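Local structure of antigen 43 (Escherichia coli, 4KH3) at residues A271-G276 against S284-K289; N278-F283 against N311-D316. The protein is a self-associating autotransporter that mediates bacterial clumping by a Velcro-like mechanism, probably through its alpha domain, and is linked to biofilm formation. All coordinates share one frame; numbering follows the deposited sequence.

Interaction 1: A271-G276 against S284-K289; sequences AATVTG and SVVAGK
Val285 sets its side chain against Val274 and Ala272 on the neighbouring strand. Its CB lies 3.9 Å from Val274 O, about as far as from Val274 N. CG1 is turned anti to the backbone N (chi1 -174°), which carries it along the strand to Ala272, where it sits 3.4 Å from Ala272 O; CG2 comes down on the other valine, 4.2 Å from Val274 CB. The same two valines form a hydrogen-bonded antiparallel pair. Val285 N reaches Val274 O at 2.7 Å, and Val274 N gives a bond back to Val285 O, meeting it in the carbonyl plane on a lone pair. Strands 273-278 and 281-286 are the arms of a beta hairpin, an antiparallel hairpin in a beta-helix whose coils mostly pair in parallel. On the face bearing Thr275 and Ser284, Thr275 CG2 lies 3.7 Å from Val286 CG2 and also touches Ser284 CB. Beyond Val286 the chain reverses in a type I' turn, and two waters join it to 271-276: one donates to Ala272 O and accepts from Gly288 N, while the other accepts from Ala287 N, 2.9 Å away, and bonds to Thr273 OG1.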
loop_
_atom_site.group_PDB
_atom_site.type_symbol
_atom_site.label_atom_id
_atom_site.label_comp_id
_atom_site.label_asym_id
_atom_site.label_seq_id
_atom_site.Cartn_x
_atom_site.Cartn_y
_atom_site.Cartn_z
ATOM N N ALA A 271 4.135 -16.388 1.063
ATOM C CA ALA A 271 2.890 -16.881 1.655
ATOM C C ALA A 271 1.656 -16.489 0.828
ATOM O O ALA A 271 0.527 -16.789 1.209
ATOM C CB ALA A 271 2.748 -16.384 3.101
ATOM N N ALA A 272 1.873 -15.820 -0.299
ATOM C CA ALA A 272 0.766 -15.435 -1.180
ATOM C C ALA A 272 0.780 -16.255 -2.465
ATOM O O ALA A 272 1.754 -16.955 -2.759
ATOM C CB ALA A 272 0.832 -13.938 -1.506
ATOM N N THR A 273 -0.298 -16.166 -3.232
ATOM C CA THR A 273 -0.353 -16.805 -4.545
ATOM C C THR A 273 -0.485 -15.752 -5.640
ATOM O O THR A 273 -1.465 -15.011 -5.683
ATOM C CB THR A 273 -1.538 -17.752 -4.656
ATOM O OG1 THR A 273 -1.484 -18.691 -3.577
ATOM C CG2 THR A 273 -1.498 -18.490 -5.999
ATOM N N VAL A 274 0.512 -15.670 -6.514
ATOM C CA VAL A 274 0.512 -14.675 -7.575
ATOM C C VAL A 274 1.059 -15.306 -8.847
ATOM O O VAL A 274 2.164 -15.830 -8.845
ATOM C CB VAL A 274 1.387 -13.448 -7.193
ATOM C CG1 VAL A 274 1.234 -12.342 -8.211
ATOM C CG2 VAL A 274 1.030 -12.937 -5.804
ATOM N N THR A 275 0.278 -15.291 -9.926
ATOM C CA THR A 275 0.773 -15.770 -11.219
ATOM C C THR A 275 0.502 -14.759 -12.340
ATOM O O THR A 275 -0.511 -14.051 -12.324
ATOM C CB THR A 275 0.166 -17.139 -11.609
ATOM O OG1 THR A 275 -1.256 -17.022 -11.711
ATOM C CG2 THR A 275 0.506 -18.204 -10.581
ATOM N N GLY A 276 1.416 -14.689 -13.306
ATOM C CA GLY A 276 1.192 -13.887 -14.494
ATOM C C GLY A 276 2.404 -13.738 -15.387
ATOM O O GLY A 276 3.221 -14.653 -15.519
ATOM N N SER A 284 5.786 -16.562 -11.120
ATOM C CA SER A 284 4.838 -17.160 -10.200
ATOM C C SER A 284 5.326 -17.100 -8.767
ATOM O O SER A 284 6.519 -17.108 -8.497
ATOM C CB SER A 284 4.582 -18.608 -10.580
ATOM O OG SER A 284 5.811 -19.304 -10.651
ATOM N N VAL A 285 4.371 -16.983 -7.860
ATOM C CA VAL A 285 4.590 -17.201 -6.449
ATOM C C VAL A 285 3.500 -18.196 -6.110
ATOM O O VAL A 285 2.317 -17.844 -6.033
ATOM C CB VAL A 285 4.408 -15.925 -5.618
ATOM C CG1 VAL A 285 4.798 -16.183 -4.181
ATOM C CG2 VAL A 285 5.244 -14.782 -6.190
ATOM N N VAL A 286 3.907 -19.454 -5.963
ATOM C CA VAL A 286 2.978 -20.553 -5.763
ATOM C C VAL A 286 3.503 -21.523 -4.698
ATOM O O VAL A 286 4.650 -21.978 -4.773
ATOM C CB VAL A 286 2.760 -21.317 -7.088
ATOM C CG1 VAL A 286 2.061 -22.632 -6.844
ATOM C CG2 VAL A 286 1.961 -20.479 -8.045
ATOM N N ALA A 287 2.658 -21.820 -3.710
ATOM C CA ALA A 287 2.939 -22.840 -2.695
ATOM C C ALA A 287 4.317 -22.667 -2.077
ATOM O O ALA A 287 5.088 -23.623 -1.974
ATOM C CB ALA A 287 2.779 -24.264 -3.288
ATOM N N GLY A 288 4.632 -21.434 -1.703
ATOM C CA GLY A 288 5.866 -21.138 -1.003
ATOM C C GLY A 288 7.060 -20.935 -1.905
ATOM O O GLY A 288 8.175 -20.758 -1.423
ATOM N N LYS A 289 6.841 -20.955 -3.216
ATOM C CA LYS A 289 7.954 -20.832 -4.160
ATOM C C LYS A 289 7.747 -19.712 -5.191
ATOM O O LYS A 289 6.718 -19.651 -5.867
ATOM C CB LYS A 289 8.188 -22.172 -4.854
ATOM C CG LYS A 289 9.056 -22.106 -6.089
ATOM C CD LYS A 289 10.525 -22.022 -5.764
ATOM C CE LYS A 289 11.350 -22.646 -6.892
ATOM N NZ LYS A 289 11.141 -21.954 -8.193
HETATM O O HOH W 1 2.687 -19.326 -1.612
HETATM O O HOH W 2 -0.096 -21.050 -3.495
#

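Interaction 2: N278-F283 against N311-D316; sequences NRLGAF and NTRVDD
The tip of a beta hairpin, a type I turn from Asn278 to Gly281, reaches a later coil of the beta-helix through Arg279 and Leu280, which meet Asp315 and Arg313 at the protein surface. The turn links strands 273-278 and 281-286, and it is closed by backbone bonds in both directions between Asn278 and Gly281. Asn278 OD1 also accepts from Leu280 N at 2.8 Å, an Asx turn that ties the first side chain of the bend to the backbone two residues on. Arg279 reaches past Val294 of strand 294-295 to Asp315. Its chain is extended from CG to NE, and the guanidinium and the Asp315 carboxylate arrive from opposite directions with their planes only 12° apart. NH2 meets Asp315 OD2 at the guanidinium edge in a salt bridge; the modelled NH2 to OD2 distance of 2.4 Å is very short and the N-H...O angle is a bent 128°, so the exact length carries little weight. Asp315 is shared: the Arg313 chain bends at chi2 (72°), bringing NE to Asp315 OD1 in a second salt bridge, which makes a network of two arginines around one carboxylate. Glu296 adds a further salt bridge to Arg279 NH2, and its carboxylate lies close to that of Asp315, a closeness of like charges that Arg279, bonded to both, would be expected to ease. Beside these charges is a small apolar touch. Leu280 crosses the base of Arg313, and Leu280 CD1 comes to 4.2 Å from Arg313 CB. A water lies in the plane of the Arg279 guanidinium, at its edge, and accepts from Arg279 NH1 at 2.9 Å.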
loop_
_atom_site.group_PDB
_atom_site.type_symbol
_atom_site.label_atom_id
_atom_site.label_comp_id
_atom_site.label_asym_id
_atom_site.label_seq_id
_atom_site.Cartn_x
_atom_site.Cartn_y
_atom_site.Cartn_z
ATOM N N ASN A 278 5.511 -10.728 -16.520
ATOM C CA ASN A 278 6.079 -9.400 -16.403
ATOM C C ASN A 278 6.918 -9.160 -17.639
ATOM O O ASN A 278 6.821 -9.919 -18.610
ATOM C CB ASN A 278 6.887 -9.240 -15.110
ATOM C CG ASN A 278 7.900 -10.353 -14.905
ATOM O OD1 ASN A 278 8.606 -10.758 -15.836
ATOM N ND2 ASN A 278 7.986 -10.849 -13.670
ATOM N N ARG A 279 7.755 -8.132 -17.602
ATOM C CA ARG A 279 8.543 -7.772 -18.771
ATOM C C ARG A 279 9.642 -8.797 -19.058
ATOM O O ARG A 279 10.354 -8.686 -20.048
ATOM C CB ARG A 279 9.137 -6.370 -18.609
ATOM C CG ARG A 279 10.101 -6.202 -17.440
ATOM C CD ARG A 279 10.817 -4.869 -17.567
ATOM N NE ARG A 279 11.495 -4.441 -16.350
ATOM C CZ ARG A 279 12.728 -4.809 -16.011
ATOM N NH1 ARG A 279 13.416 -5.638 -16.789
ATOM N NH2 ARG A 279 13.271 -4.360 -14.884
ATOM N N LEU A 280 9.769 -9.799 -18.196
ATOM C CA LEU A 280 10.762 -10.841 -18.400
ATOM C C LEU A 280 10.115 -12.186 -18.684
ATOM O O LEU A 280 10.807 -13.187 -18.837
ATOM C CB LEU A 280 11.687 -10.953 -17.188
ATOM C CG LEU A 280 12.638 -9.775 -16.978
ATOM C CD1 LEU A 280 13.721 -10.118 -15.956
ATOM C CD2 LEU A 280 13.261 -9.355 -18.306
ATOM N N GLY A 281 8.788 -12.213 -18.752
ATOM C CA GLY A 281 8.078 -13.440 -19.082
ATOM C C GLY A 281 7.207 -13.925 -17.942
ATOM O O GLY A 281 6.858 -13.158 -17.040
ATOM N N ALA A 282 6.853 -15.202 -17.981
ATOM C CA ALA A 282 6.031 -15.801 -16.937
ATOM C C ALA A 282 6.747 -15.716 -15.603
ATOM O O ALA A 282 7.975 -15.757 -15.545
ATOM C CB ALA A 282 5.712 -17.246 -17.267
ATOM N N PHE A 283 5.964 -15.570 -14.542
ATOM C CA PHE A 283 6.482 -15.550 -13.188
ATOM C C PHE A 283 5.396 -16.102 -12.299
ATOM O O PHE A 283 4.224 -16.099 -12.671
ATOM C CB PHE A 283 6.865 -14.131 -12.740
ATOM C CG PHE A 283 5.689 -13.263 -12.358
ATOM C CD1 PHE A 283 5.211 -13.240 -11.051
ATOM C CD2 PHE A 283 5.073 -12.456 -13.302
ATOM C CE1 PHE A 283 4.137 -12.450 -10.703
ATOM C CE2 PHE A 283 4.000 -11.655 -12.957
ATOM C CZ PHE A 283 3.532 -11.650 -11.656
ATOM N N ASN A 311 15.498 -16.619 -9.722
ATOM C CA ASN A 311 15.452 -15.651 -10.816
ATOM C C ASN A 311 14.750 -14.336 -10.454
ATOM O O ASN A 311 13.958 -13.809 -11.239
ATOM C CB ASN A 311 14.781 -16.268 -12.048
ATOM C CG ASN A 311 15.546 -17.442 -12.602
ATOM O OD1 ASN A 311 16.761 -17.375 -12.785
ATOM N ND2 ASN A 311 14.837 -18.537 -12.871
ATOM N N THR A 312 15.020 -13.814 -9.265
ATOM C CA THR A 312 14.415 -12.555 -8.866
ATOM C C THR A 312 15.237 -11.399 -9.413
ATOM O O THR A 312 16.444 -11.320 -9.180
ATOM C CB THR A 312 14.323 -12.417 -7.343
ATOM O OG1 THR A 312 13.586 -13.521 -6.805
ATOM C CG2 THR A 312 13.622 -11.126 -6.979
ATOM N N ARG A 313 14.581 -10.513 -10.156
ATOM C CA ARG A 313 15.228 -9.300 -10.645
ATOM C C ARG A 313 14.895 -8.130 -9.696
ATOM O O ARG A 313 13.731 -7.825 -9.447
ATOM C CB ARG A 313 14.796 -9.023 -12.086
ATOM C CG ARG A 313 15.312 -7.733 -12.668
ATOM C CD ARG A 313 16.789 -7.800 -12.962
ATOM N NE ARG A 313 17.291 -6.492 -13.363
ATOM C CZ ARG A 313 18.578 -6.171 -13.439
ATOM N NH1 ARG A 313 19.508 -7.070 -13.136
ATOM N NH2 ARG A 313 18.930 -4.941 -13.809
ATOM N N VAL A 314 15.914 -7.511 -9.116
ATOM C CA VAL A 314 15.673 -6.423 -8.182
ATOM C C VAL A 314 16.213 -5.123 -8.748
ATOM O O VAL A 314 17.415 -4.867 -8.686
ATOM C CB VAL A 314 16.324 -6.690 -6.825
ATOM C CG1 VAL A 314 15.789 -5.719 -5.788
ATOM C CG2 VAL A 314 16.072 -8.136 -6.387
ATOM N N ASP A 315 15.319 -4.307 -9.300
ATOM C CA ASP A 315 15.718 -3.075 -9.964
ATOM C C ASP A 315 15.381 -1.838 -9.183
ATOM O O ASP A 315 15.034 -1.902 -8.013
ATOM C CB ASP A 315 15.074 -2.958 -11.338
ATOM C CG ASP A 315 15.720 -3.856 -12.335
ATOM O OD1 ASP A 315 16.777 -4.420 -11.984
ATOM O OD2 ASP A 315 15.186 -3.998 -13.453
ATOM N N ASP A 316 15.469 -0.708 -9.873
ATOM C CA ASP A 316 15.380 0.591 -9.242
ATOM C C ASP A 316 14.107 0.735 -8.419
ATOM O O ASP A 316 13.013 0.780 -8.965
ATOM C CB ASP A 316 15.465 1.692 -10.297
ATOM C CG ASP A 316 15.702 3.061 -9.686
ATOM O OD1 ASP A 316 16.195 3.118 -8.532
ATOM O OD2 ASP A 316 15.396 4.073 -10.354
HETATM O O HOH W 3 16.194 -6.108 -16.008
#

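Overall arrangement
Both contacts draw on strand 281-286, and their segments alternate along the chain: interaction 1 holds the hairpin together, whereas interaction 2 carries its turn across to 311-316. Their centres are about 14 Å apart. They meet where the hairpin arms run on, with Gly276 O 3.1 Å from Phe283 N in a probable hydrogen bond and Val274 CG1 packed 3.8 Å from Phe283 CE1. Interaction 1 is partly buried, with Val274 and Val285 buried, while interaction 2 is a surface contact made mostly by charged side chains. A malonate ion, probably from the crystallisation liquor, is hydrogen-bonded to Ser284 OG in interaction 1.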